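Local coordinates for protein lipocalin (Argas monolakensis, PDB 3BRN) that binds serotonin inside its beta barrel and probably serves to capture biogenic amines, at residues F58-L63 against L71-T76; P38-V43 against Y152-P157; T32-T37 against G110-Y115; D80-T85 against G93-L98. One frame throughout, in Å; residues are numbered along the deposited sequence.

Interaction 1. Residues F58-L63 against L71-T76. With SRO (serotonin), chain C.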
# COMPACT_ATOMS: atom_id res chain seq x y z
N PHE A 58 -5.37 8.10 -9.36
CA PHE A 58 -4.63 6.85 -9.37
C PHE A 58 -5.59 5.71 -9.58
O PHE A 58 -6.79 5.86 -9.36
CB PHE A 58 -3.84 6.66 -8.06
CG PHE A 58 -4.70 6.34 -6.87
CD1 PHE A 58 -5.43 7.33 -6.25
CD2 PHE A 58 -4.77 5.04 -6.38
CE1 PHE A 58 -6.27 7.03 -5.21
CE2 PHE A 58 -5.59 4.74 -5.33
CZ PHE A 58 -6.32 5.74 -4.71
N THR A 59 -5.08 4.63 -10.14
CA THR A 59 -5.88 3.44 -10.39
C THR A 59 -5.71 2.46 -9.23
O THR A 59 -4.63 2.35 -8.65
CB THR A 59 -5.46 2.76 -11.70
OG1 THR A 59 -5.55 3.70 -12.78
CG2 THR A 59 -6.34 1.53 -12.00
N TYR A 60 -6.81 1.79 -8.88
CA TYR A 60 -6.80 0.77 -7.85
C TYR A 60 -7.77 -0.33 -8.25
O TYR A 60 -8.56 -0.17 -9.20
CB TYR A 60 -7.18 1.35 -6.50
CG TYR A 60 -8.64 1.69 -6.36
CD1 TYR A 60 -9.12 2.92 -6.78
CD2 TYR A 60 -9.53 0.80 -5.76
CE1 TYR A 60 -10.46 3.23 -6.67
CE2 TYR A 60 -10.87 1.12 -5.62
CZ TYR A 60 -11.33 2.34 -6.09
OH TYR A 60 -12.66 2.70 -5.94
N GLY A 61 -7.61 -1.49 -7.66
CA GLY A 61 -8.43 -2.61 -8.07
C GLY A 61 -8.27 -3.84 -7.22
O GLY A 61 -7.80 -3.79 -6.08
N LYS A 62 -8.67 -4.96 -7.80
CA LYS A 62 -8.73 -6.20 -7.08
C LYS A 62 -9.13 -7.26 -8.10
O LYS A 62 -9.50 -6.93 -9.23
CB LYS A 62 -9.79 -6.10 -5.99
CG LYS A 62 -11.21 -5.98 -6.54
CD LYS A 62 -12.23 -6.10 -5.43
CE LYS A 62 -13.51 -5.37 -5.77
NZ LYS A 62 -14.41 -5.29 -4.58
N LEU A 63 -8.98 -8.53 -7.72
CA LEU A 63 -9.32 -9.64 -8.60
C LEU A 63 -10.83 -9.84 -8.67
O LEU A 63 -11.52 -9.82 -7.64
CB LEU A 63 -8.64 -10.92 -8.14
CG LEU A 63 -8.93 -12.17 -8.97
CD1 LEU A 63 -8.51 -11.92 -10.42
CD2 LEU A 63 -8.22 -13.37 -8.38
N LEU A 71 -10.25 0.75 -11.14
CA LEU A 71 -11.12 1.84 -10.75
C LEU A 71 -10.20 3.03 -10.46
O LEU A 71 -8.99 2.87 -10.43
CB LEU A 71 -11.92 1.46 -9.50
CG LEU A 71 -12.76 0.19 -9.64
CD1 LEU A 71 -13.46 -0.16 -8.35
CD2 LEU A 71 -13.77 0.36 -10.75
N THR A 72 -10.75 4.24 -10.45
CA THR A 72 -9.93 5.41 -10.19
C THR A 72 -10.46 6.22 -9.04
O THR A 72 -11.67 6.22 -8.76
CB THR A 72 -9.77 6.34 -11.44
OG1 THR A 72 -11.01 7.01 -11.70
CG2 THR A 72 -9.32 5.57 -12.67
N ALA A 73 -9.54 6.85 -8.32
CA ALA A 73 -9.88 7.75 -7.24
C ALA A 73 -8.80 8.83 -7.16
O ALA A 73 -7.90 8.88 -8.00
CB ALA A 73 -9.97 6.98 -5.93
N THR A 74 -8.97 9.74 -6.22
CA THR A 74 -8.02 10.82 -6.03
C THR A 74 -7.21 10.55 -4.77
O THR A 74 -7.72 9.99 -3.80
CB THR A 74 -8.75 12.15 -5.88
OG1 THR A 74 -9.51 12.38 -7.07
CG2 THR A 74 -7.75 13.33 -5.65
N VAL A 75 -5.92 10.88 -4.82
CA VAL A 75 -5.04 10.79 -3.67
C VAL A 75 -4.30 12.13 -3.52
O VAL A 75 -3.82 12.69 -4.51
CB VAL A 75 -4.03 9.65 -3.86
CG1 VAL A 75 -3.05 9.98 -4.99
CG2 VAL A 75 -3.29 9.35 -2.53
N THR A 76 -4.29 12.67 -2.30
CA THR A 76 -3.58 13.90 -1.98
C THR A 76 -2.58 13.59 -0.87
O THR A 76 -2.91 12.88 0.08
CB THR A 76 -4.55 14.99 -1.45
OG1 THR A 76 -5.70 15.04 -2.30
CG2 THR A 76 -3.86 16.36 -1.44
OH SRO C . -2.15 5.81 -4.14
CZ3 SRO C . -2.22 5.13 -2.95
CH2 SRO C . -3.36 5.31 -2.18
CZ2 SRO C . -3.55 4.55 -1.02
CE2 SRO C . -2.53 3.69 -0.65
NE1 SRO C . -2.32 2.86 0.40
CD1 SRO C . -1.13 2.22 0.24
CG SRO C . -0.54 2.67 -0.94
CD2 SRO C . -1.42 3.61 -1.48
CE3 SRO C . -1.28 4.31 -2.58
CB SRO C . 0.81 2.25 -1.48
CA SRO C . 1.79 3.44 -1.44
NZ SRO C . 3.03 3.04 -2.12
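A73 presents a single methyl to two aromatic rings: F58 CE1 lies 3.8 Å from A73 CB, and Y60 CE1 settles against the same carbon. F58, Y60, L71 and A73 project from one face of this antiparallel hairpin, so the large groups of strand 55-64 lean over small or branched ones of strand 67-78. In F58 and Y60 alike, CG lies between the backbone N and the carbonyl carbon (chi1 72° in F58), a setting that lets both rings swing across to the partner strand.

Y60 lies over L71. L71 CB sits 3.8 Å from the Y60 ring centroid, a CH-pi contact over the face, while L71 CD1 carries on toward the phenol OH. F58 fits a different hollow: V75 crosses it at about a right angle, with V75 CB 3.6 Å from F58 CD1, and T74 O stands at the ring's edge. One face of F58 receives the serotonin hydroxyl, whose OH is 3.5 Å from F58 CD2. V43 and V84 on the adjoining strands also pack on F58.

Beneath the rings, F58/A73 and Y60/L71 are hydrogen-bonded pairs, the shortest bond running from L71 N to Y60 O at 2.7 Å. Between them the non-hydrogen-bonded pair T59/T72 turns its side chains to the other face, and T59 CA adds a CA-H...O contact to L71 O.

The polar bonding across this contact is thus backbone work, and the side chains meet through carbon. F58 gives serotonin a shaped apolar wall; the ligand's hydrogen bonds go to S18 O and D106 OD2.

Interaction 2. Residues P38-V43 against Y152-P157. With SRO (serotonin), chain C.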
# COMPACT_ATOMS: atom_id res chain seq x y z
N PRO A 38 -10.88 -7.47 -0.11
CA PRO A 38 -10.90 -8.19 -1.39
C PRO A 38 -9.54 -8.81 -1.72
O PRO A 38 -8.51 -8.19 -1.47
CB PRO A 38 -11.25 -7.09 -2.41
CG PRO A 38 -11.82 -5.96 -1.61
CD PRO A 38 -11.16 -6.03 -0.27
N GLU A 39 -9.54 -10.05 -2.20
CA GLU A 39 -8.32 -10.73 -2.63
C GLU A 39 -7.63 -9.90 -3.71
O GLU A 39 -8.29 -9.27 -4.53
CB GLU A 39 -8.66 -12.12 -3.19
CG GLU A 39 -9.87 -12.11 -4.14
CD GLU A 39 -10.09 -13.42 -4.93
OE1 GLU A 39 -9.64 -14.51 -4.50
OE2 GLU A 39 -10.77 -13.34 -5.98
N CYS A 40 -6.30 -9.88 -3.68
CA CYS A 40 -5.48 -9.25 -4.72
C CYS A 40 -5.70 -7.75 -4.88
O CYS A 40 -5.52 -7.20 -5.97
CB CYS A 40 -5.65 -9.95 -6.08
SG CYS A 40 -5.57 -11.76 -6.03
N ALA A 41 -6.05 -7.09 -3.77
CA ALA A 41 -6.27 -5.64 -3.77
C ALA A 41 -4.95 -4.94 -4.09
O ALA A 41 -3.89 -5.39 -3.66
CB ALA A 41 -6.81 -5.18 -2.41
N TYR A 42 -4.99 -3.92 -4.94
CA TYR A 42 -3.76 -3.25 -5.35
C TYR A 42 -4.02 -1.79 -5.75
O TYR A 42 -5.16 -1.37 -5.87
CB TYR A 42 -3.14 -3.96 -6.56
CG TYR A 42 -3.88 -3.66 -7.86
CD1 TYR A 42 -5.00 -4.40 -8.23
CD2 TYR A 42 -3.49 -2.59 -8.68
CE1 TYR A 42 -5.72 -4.10 -9.38
CE2 TYR A 42 -4.22 -2.27 -9.85
CZ TYR A 42 -5.35 -3.02 -10.16
OH TYR A 42 -6.09 -2.75 -11.30
N VAL A 43 -2.95 -1.01 -5.76
CA VAL A 43 -2.98 0.34 -6.30
C VAL A 43 -1.88 0.38 -7.33
O VAL A 43 -0.93 -0.39 -7.24
CB VAL A 43 -2.69 1.42 -5.21
CG1 VAL A 43 -3.82 1.49 -4.21
CG2 VAL A 43 -1.33 1.18 -4.53
N TYR A 152 -1.51 -16.88 -6.71
CA TYR A 152 -2.44 -17.03 -7.83
C TYR A 152 -2.98 -15.69 -8.33
O TYR A 152 -3.70 -15.66 -9.33
CB TYR A 152 -3.62 -17.93 -7.46
CG TYR A 152 -4.61 -17.27 -6.51
CD1 TYR A 152 -4.60 -17.56 -5.15
CD2 TYR A 152 -5.50 -16.31 -6.96
CE1 TYR A 152 -5.48 -16.94 -4.27
CE2 TYR A 152 -6.36 -15.65 -6.09
CZ TYR A 152 -6.35 -15.97 -4.75
OH TYR A 152 -7.22 -15.34 -3.88
N CYS A 153 -2.69 -14.61 -7.61
CA CYS A 153 -3.13 -13.28 -8.04
C CYS A 153 -2.55 -12.93 -9.41
O CYS A 153 -1.35 -13.09 -9.64
CB CYS A 153 -2.70 -12.21 -7.02
SG CYS A 153 -3.65 -12.19 -5.45
N PRO A 154 -3.38 -12.40 -10.33
CA PRO A 154 -2.81 -11.99 -11.61
C PRO A 154 -1.76 -10.88 -11.43
O PRO A 154 -1.64 -10.32 -10.33
CB PRO A 154 -4.02 -11.46 -12.39
CG PRO A 154 -5.23 -12.02 -11.68
CD PRO A 154 -4.82 -12.11 -10.24
N PRO A 155 -0.93 -10.66 -12.45
CA PRO A 155 0.03 -9.55 -12.43
C PRO A 155 -0.72 -8.24 -12.51
O PRO A 155 -1.89 -8.22 -12.89
CB PRO A 155 0.85 -9.77 -13.71
CG PRO A 155 0.58 -11.18 -14.13
CD PRO A 155 -0.82 -11.45 -13.69
N LEU A 156 -0.07 -7.14 -12.12
CA LEU A 156 -0.75 -5.85 -12.15
C LEU A 156 -1.00 -5.41 -13.58
O LEU A 156 -0.20 -5.71 -14.47
CB LEU A 156 0.03 -4.78 -11.36
CG LEU A 156 0.12 -5.00 -9.84
CD1 LEU A 156 0.83 -3.85 -9.12
CD2 LEU A 156 -1.27 -5.20 -9.27
N PRO A 157 -2.17 -4.81 -13.82
CA PRO A 157 -2.49 -4.21 -15.12
C PRO A 157 -1.47 -3.14 -15.50
O PRO A 157 -1.09 -3.00 -16.66
CB PRO A 157 -3.88 -3.58 -14.89
CG PRO A 157 -4.11 -3.61 -13.40
CD PRO A 157 -3.30 -4.75 -12.88
OXT PRO A 157 -0.93 -2.43 -14.65
OH SRO C . -2.15 5.81 -4.14
CZ3 SRO C . -2.22 5.13 -2.95
CH2 SRO C . -3.36 5.31 -2.18
CZ2 SRO C . -3.55 4.55 -1.02
CE2 SRO C . -2.53 3.69 -0.65
NE1 SRO C . -2.32 2.86 0.40
CD1 SRO C . -1.13 2.22 0.24
CG SRO C . -0.54 2.67 -0.94
CD2 SRO C . -1.42 3.61 -1.48
CE3 SRO C . -1.28 4.31 -2.58
CB SRO C . 0.81 2.25 -1.48
CA SRO C . 1.79 3.44 -1.44
NZ SRO C . 3.03 3.04 -2.12
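C40 and C153 are joined covalently, their SG atoms 2.1 Å apart and the S-S torsion near a right angle at -87°. Each SG leans back beside its own backbone N (chi1 -46° in C40), which brings the two sulfurs together. C40 occupies a type II turn running from P38 to A41, and its backbone also bonds to T148. Alongside the bridge the Y152 ring makes an oblique sulfur-aromatic contact, Y152 CE2 lying 4.0 Å from C40 SG.

The polar contribution is a single hydrogen bond near the surface. Y152 OH donates to E39 OE1 over 2.6 Å, arriving from above the carboxylate plane, 37° out of it. The glutamate lies across the line of the phenol.

Apolar packing takes over farther along the tail. L156 CD2 presses on the root of the Y42 side chain, 3.3 Å from Y42 CG, and approaches the ring obliquely, the leucine and tyrosine side chains running antiparallel past one another. P157 reaches the far end of the same ring, with P157 CG just 3.0 Å from Y42 OH, a tight approach. That hydroxyl has its hydrogen bond elsewhere, with I69 O, which fixes the ring's outer end.

V43 turns away from the tail and into the barrel, where V43 CG2 lies 3.7 Å from serotonin CE3. One short stretch of wall therefore carries ligand on one face and the chain's last residues on the other. A disulfide that pins the C-terminal segment to the outside of the barrel is a recurring feature of lipocalins.

Interaction 3. Residues T32-T37 against G110-Y115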
# COMPACT_ATOMS: atom_id res chain seq x y z
N THR A 32 -2.86 -7.53 6.07
CA THR A 32 -3.61 -6.50 6.81
C THR A 32 -4.17 -7.09 8.10
O THR A 32 -4.33 -8.30 8.23
CB THR A 32 -4.74 -5.88 5.93
OG1 THR A 32 -5.47 -4.91 6.69
CG2 THR A 32 -5.72 -6.95 5.42
N THR A 33 -4.36 -6.23 9.11
CA THR A 33 -5.06 -6.65 10.33
C THR A 33 -6.57 -6.44 10.19
O THR A 33 -7.32 -6.66 11.14
CB THR A 33 -4.55 -5.91 11.59
OG1 THR A 33 -4.71 -4.49 11.41
CG2 THR A 33 -3.04 -6.23 11.83
N LYS A 34 -7.02 -5.92 9.05
CA LYS A 34 -8.46 -5.81 8.84
C LYS A 34 -8.96 -7.05 8.07
O LYS A 34 -8.43 -7.36 7.00
CB LYS A 34 -8.80 -4.53 8.05
CG LYS A 34 -10.24 -4.45 7.55
CD LYS A 34 -10.51 -3.10 6.91
CE LYS A 34 -11.75 -3.15 6.00
NZ LYS A 34 -11.94 -1.86 5.26
N PRO A 35 -9.99 -7.73 8.59
CA PRO A 35 -10.56 -8.89 7.91
C PRO A 35 -11.55 -8.49 6.81
O PRO A 35 -12.02 -7.35 6.78
CB PRO A 35 -11.29 -9.62 9.05
CG PRO A 35 -11.74 -8.51 9.94
CD PRO A 35 -10.67 -7.44 9.86
N GLY A 36 -11.73 -9.38 5.84
CA GLY A 36 -12.74 -9.20 4.81
C GLY A 36 -12.33 -8.35 3.62
O GLY A 36 -13.17 -7.95 2.82
N THR A 37 -11.03 -8.09 3.46
CA THR A 37 -10.60 -7.28 2.33
C THR A 37 -10.53 -8.10 1.02
O THR A 37 -10.24 -9.29 1.04
CB THR A 37 -9.30 -6.48 2.62
OG1 THR A 37 -8.19 -7.38 2.80
CG2 THR A 37 -9.47 -5.67 3.90
N GLY A 110 -4.13 2.07 7.99
CA GLY A 110 -5.25 2.36 7.07
C GLY A 110 -6.32 3.22 7.72
O GLY A 110 -6.25 3.51 8.91
N PRO A 111 -7.30 3.69 6.93
CA PRO A 111 -8.25 4.67 7.48
C PRO A 111 -9.08 4.16 8.66
O PRO A 111 -9.32 4.92 9.60
CB PRO A 111 -9.13 5.03 6.27
CG PRO A 111 -8.36 4.64 5.09
CD PRO A 111 -7.49 3.48 5.48
N ASP A 112 -9.34 2.85 8.70
CA ASP A 112 -10.10 2.24 9.79
C ASP A 112 -9.29 1.99 11.06
O ASP A 112 -9.84 1.54 12.07
CB ASP A 112 -10.71 0.90 9.33
CG ASP A 112 -11.82 1.09 8.29
OD1 ASP A 112 -12.14 2.25 7.93
OD2 ASP A 112 -12.35 0.06 7.82
N GLY A 113 -7.99 2.27 11.01
CA GLY A 113 -7.09 2.09 12.15
C GLY A 113 -6.31 0.79 12.11
O GLY A 113 -5.51 0.50 12.99
N ASN A 114 -6.57 -0.02 11.13
CA ASN A 114 -5.87 -1.25 10.92
C ASN A 114 -4.44 -1.05 10.39
O ASN A 114 -4.14 -0.01 9.92
CB ASN A 114 -6.67 -2.08 9.94
CG ASN A 114 -6.80 -1.41 8.62
OD1 ASN A 114 -7.46 -0.43 8.48
ND2 ASN A 114 -6.10 -1.91 7.67
N TYR A 115 -3.60 -2.06 10.51
CA TYR A 115 -2.29 -2.02 9.93
C TYR A 115 -2.17 -2.78 8.63
O TYR A 115 -2.81 -3.75 8.46
CB TYR A 115 -1.23 -2.46 10.94
CG TYR A 115 -1.26 -1.63 12.18
CD1 TYR A 115 -0.82 -0.36 12.16
CD2 TYR A 115 -1.82 -2.11 13.34
CE1 TYR A 115 -0.88 0.41 13.25
CE2 TYR A 115 -1.88 -1.34 14.45
CZ TYR A 115 -1.41 -0.08 14.40
OH TYR A 115 -1.45 0.75 15.44
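Y115 O is approached by several groups of T32 and T33. T33 N donates to it at 3.0 Å, in the carbonyl plane, and T32 CA brings a CA-H...O contact. T32 OG1 stands 3.4 Å from Y115 O, at best a weak bond whose proton is not settled.

T33 returns the bond through its side chain. Y115 N donates to T33 OG1 over 2.8 Å, nearly straight at 161°, so backbone and hydroxyl of T33 together clasp both backbone polar atoms of Y115. The hydroxyl gets there because OG1 lies between the backbone N and the carbonyl carbon, chi1 59°. T32 OG1 works within its own segment as well: it accepts from K34 N at 3.0 Å, which makes an ST turn and bends the chain after strand 26-32.

K34 stretches out fully along the opposite loop. Its CB lies 3.7 Å from N114 CG, and its NZ ends 3.2 Å from D112 OD2 in a salt bridge, coming from above the carboxylate plane at the solvent side. N114 ND2 is secured from beyond the contact, by E116 OE2. The loop carrying D112 is a type I turn from G110 to G113, tied at its base by a bond from G110 N to N114 O.

These two loops sit at one end of the barrel, where strand 26-32 ends and its antiparallel neighbour 115-120 begins. Helix 131-140 packs against the junction, A140 touching T33 while F136 and V139 touch Y115, and H146 of strand 146-147 bonds to T32.

Interaction 4. Residues D80-T85 against G93-L98. With SRO (serotonin), chain C.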
# COMPACT_ATOMS: atom_id res chain seq x y z
N ASP A 80 3.20 12.72 6.30
CA ASP A 80 3.03 11.27 6.22
C ASP A 80 1.61 10.80 5.91
O ASP A 80 1.31 9.61 6.05
CB ASP A 80 3.56 10.59 7.49
CG ASP A 80 2.80 11.00 8.74
OD1 ASP A 80 1.92 11.88 8.64
OD2 ASP A 80 3.09 10.46 9.84
N LYS A 81 0.78 11.70 5.40
CA LYS A 81 -0.62 11.37 5.12
C LYS A 81 -0.93 11.12 3.64
O LYS A 81 -0.61 11.95 2.78
CB LYS A 81 -1.56 12.45 5.64
CG LYS A 81 -1.42 12.74 7.12
CD LYS A 81 -1.72 11.51 7.95
CE LYS A 81 -1.35 11.78 9.41
NZ LYS A 81 -1.94 10.74 10.30
N ILE A 82 -1.54 9.98 3.36
CA ILE A 82 -2.11 9.68 2.05
C ILE A 82 -3.62 9.75 2.19
O ILE A 82 -4.22 8.97 2.94
CB ILE A 82 -1.73 8.25 1.56
CG1 ILE A 82 -0.21 8.14 1.36
CG2 ILE A 82 -2.46 7.89 0.24
CD1 ILE A 82 0.27 6.71 1.15
N GLU A 83 -4.21 10.80 1.62
CA GLU A 83 -5.64 11.04 1.76
C GLU A 83 -6.37 10.66 0.49
O GLU A 83 -6.10 11.21 -0.58
CB GLU A 83 -5.91 12.51 2.09
CG GLU A 83 -7.39 12.84 2.22
CD GLU A 83 -8.04 12.18 3.42
OE1 GLU A 83 -7.37 12.08 4.47
OE2 GLU A 83 -9.22 11.78 3.32
N VAL A 84 -7.26 9.68 0.59
CA VAL A 84 -7.94 9.15 -0.58
C VAL A 84 -9.41 9.57 -0.58
O VAL A 84 -10.04 9.64 0.48
CB VAL A 84 -7.83 7.60 -0.66
CG1 VAL A 84 -8.80 7.06 -1.69
CG2 VAL A 84 -6.41 7.19 -1.00
N THR A 85 -9.85 10.07 -1.73
CA THR A 85 -11.24 10.50 -1.93
C THR A 85 -11.82 9.85 -3.18
O THR A 85 -11.16 9.81 -4.23
CB THR A 85 -11.34 12.05 -2.05
OG1 THR A 85 -10.25 12.55 -2.82
CG2 THR A 85 -11.28 12.69 -0.71
N GLY A 93 -10.36 7.88 2.70
CA GLY A 93 -9.99 8.36 4.02
C GLY A 93 -8.48 8.46 4.16
O GLY A 93 -7.74 8.31 3.19
N THR A 94 -8.02 8.58 5.40
CA THR A 94 -6.62 8.90 5.65
C THR A 94 -5.76 7.67 5.95
O THR A 94 -5.97 6.97 6.93
CB THR A 94 -6.49 9.93 6.79
OG1 THR A 94 -7.36 11.04 6.52
CG2 THR A 94 -5.05 10.43 6.90
N THR A 95 -4.80 7.41 5.08
CA THR A 95 -3.80 6.38 5.33
C THR A 95 -2.50 7.05 5.79
O THR A 95 -2.07 8.03 5.18
CB THR A 95 -3.55 5.61 4.03
OG1 THR A 95 -4.69 4.81 3.71
CG2 THR A 95 -2.31 4.74 4.14
N THR A 96 -1.87 6.53 6.84
CA THR A 96 -0.64 7.12 7.36
C THR A 96 0.53 6.19 7.06
O THR A 96 0.47 5.00 7.36
CB THR A 96 -0.71 7.35 8.90
OG1 THR A 96 -1.87 8.11 9.22
CG2 THR A 96 0.54 8.09 9.42
N VAL A 97 1.62 6.74 6.56
CA VAL A 97 2.81 5.94 6.30
C VAL A 97 3.62 5.79 7.58
O VAL A 97 4.13 6.78 8.09
CB VAL A 97 3.67 6.55 5.19
CG1 VAL A 97 4.78 5.58 4.80
CG2 VAL A 97 2.81 6.93 3.98
N LEU A 98 3.67 4.59 8.14
CA LEU A 98 4.42 4.36 9.38
C LEU A 98 5.87 4.06 9.05
O LEU A 98 6.75 4.24 9.87
CB LEU A 98 3.81 3.19 10.16
CG LEU A 98 2.32 3.36 10.46
CD1 LEU A 98 1.87 2.15 11.25
CD2 LEU A 98 2.09 4.67 11.24
OH SRO C . -2.15 5.81 -4.14
CZ3 SRO C . -2.22 5.13 -2.95
CH2 SRO C . -3.36 5.31 -2.18
CZ2 SRO C . -3.55 4.55 -1.02
CE2 SRO C . -2.53 3.69 -0.65
NE1 SRO C . -2.32 2.86 0.40
CD1 SRO C . -1.13 2.22 0.24
CG SRO C . -0.54 2.67 -0.94
CD2 SRO C . -1.42 3.61 -1.48
CE3 SRO C . -1.28 4.31 -2.58
CB SRO C . 0.81 2.25 -1.48
CA SRO C . 1.79 3.44 -1.44
NZ SRO C . 3.03 3.04 -2.12
O HOH W 1 4.62 8.45 9.95
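I82 faces both strand 93-97 and the ligand, and its branches divide the work. From I82 CB, which rests 4.0 Å from T95 CB, CG2 points into the barrel and meets serotonin CH2 at 3.7 Å. CG1 branches off along the sheet toward V97, whose CG2 is its nearest partner across the contact, and the tip CD1 closes on that same methyl at 3.8 Å. The division follows from chi1 of -64°, which sets CG1 beside the backbone N and CG2 anti to it. V84 continues the apolar lining, its CG2 also touching the indole, while G93 opposite V84 adds no side chain to this face.

The backbones form a regular antiparallel ladder. I82 and T95 exchange bonds in both directions, T95 N to I82 O being 2.7 Å, and V84 and G93 do likewise. V97 N extends the ladder to D80 O, and near its end a water bridges D80 OD2 and V97 O.

On the outward face K81 bends at chi2 and runs beside T96, pointing the same way, until K81 NZ donates to T96 OG1 at 2.8 Å. E83 OE1 and T94 OG1 also pair there, at a doubtfully short spacing.

With T76 and T74 bonding one flank and R109 the other, this is a segment of the meandering antiparallel wall of a lipocalin barrel, with charged and hydroxyl side chains outside and a largely apolar inner face, I82 and V84 with T95 among them, toward serotonin.

How the interactions relate
Interactions 1, 2 and 4 all reach the curled antiparallel sheet and all touch serotonin. Strand 42-44 leads into the hairpin of interaction 1, G61 N lying 3.0 Å from Y42 O. The centres of interactions 1 and 2 are about 12 Å apart, those of 2 and 4 about 21 Å, on opposite sides of the chain's centre. Interaction 1 closes before interaction 4 opens, and strands 67-78 and 81-85, which join them, are neighbours in the sheet, V75 meeting I82. Interactions 2 and 3 interlock along the chain, their first segments adjoining at T37-P38. Interaction 3 packs on interaction 4 through P111. Interactions 1, 2 and 4 thus build part of the barrel wall around the amine, and interaction 3 joins loops at one end.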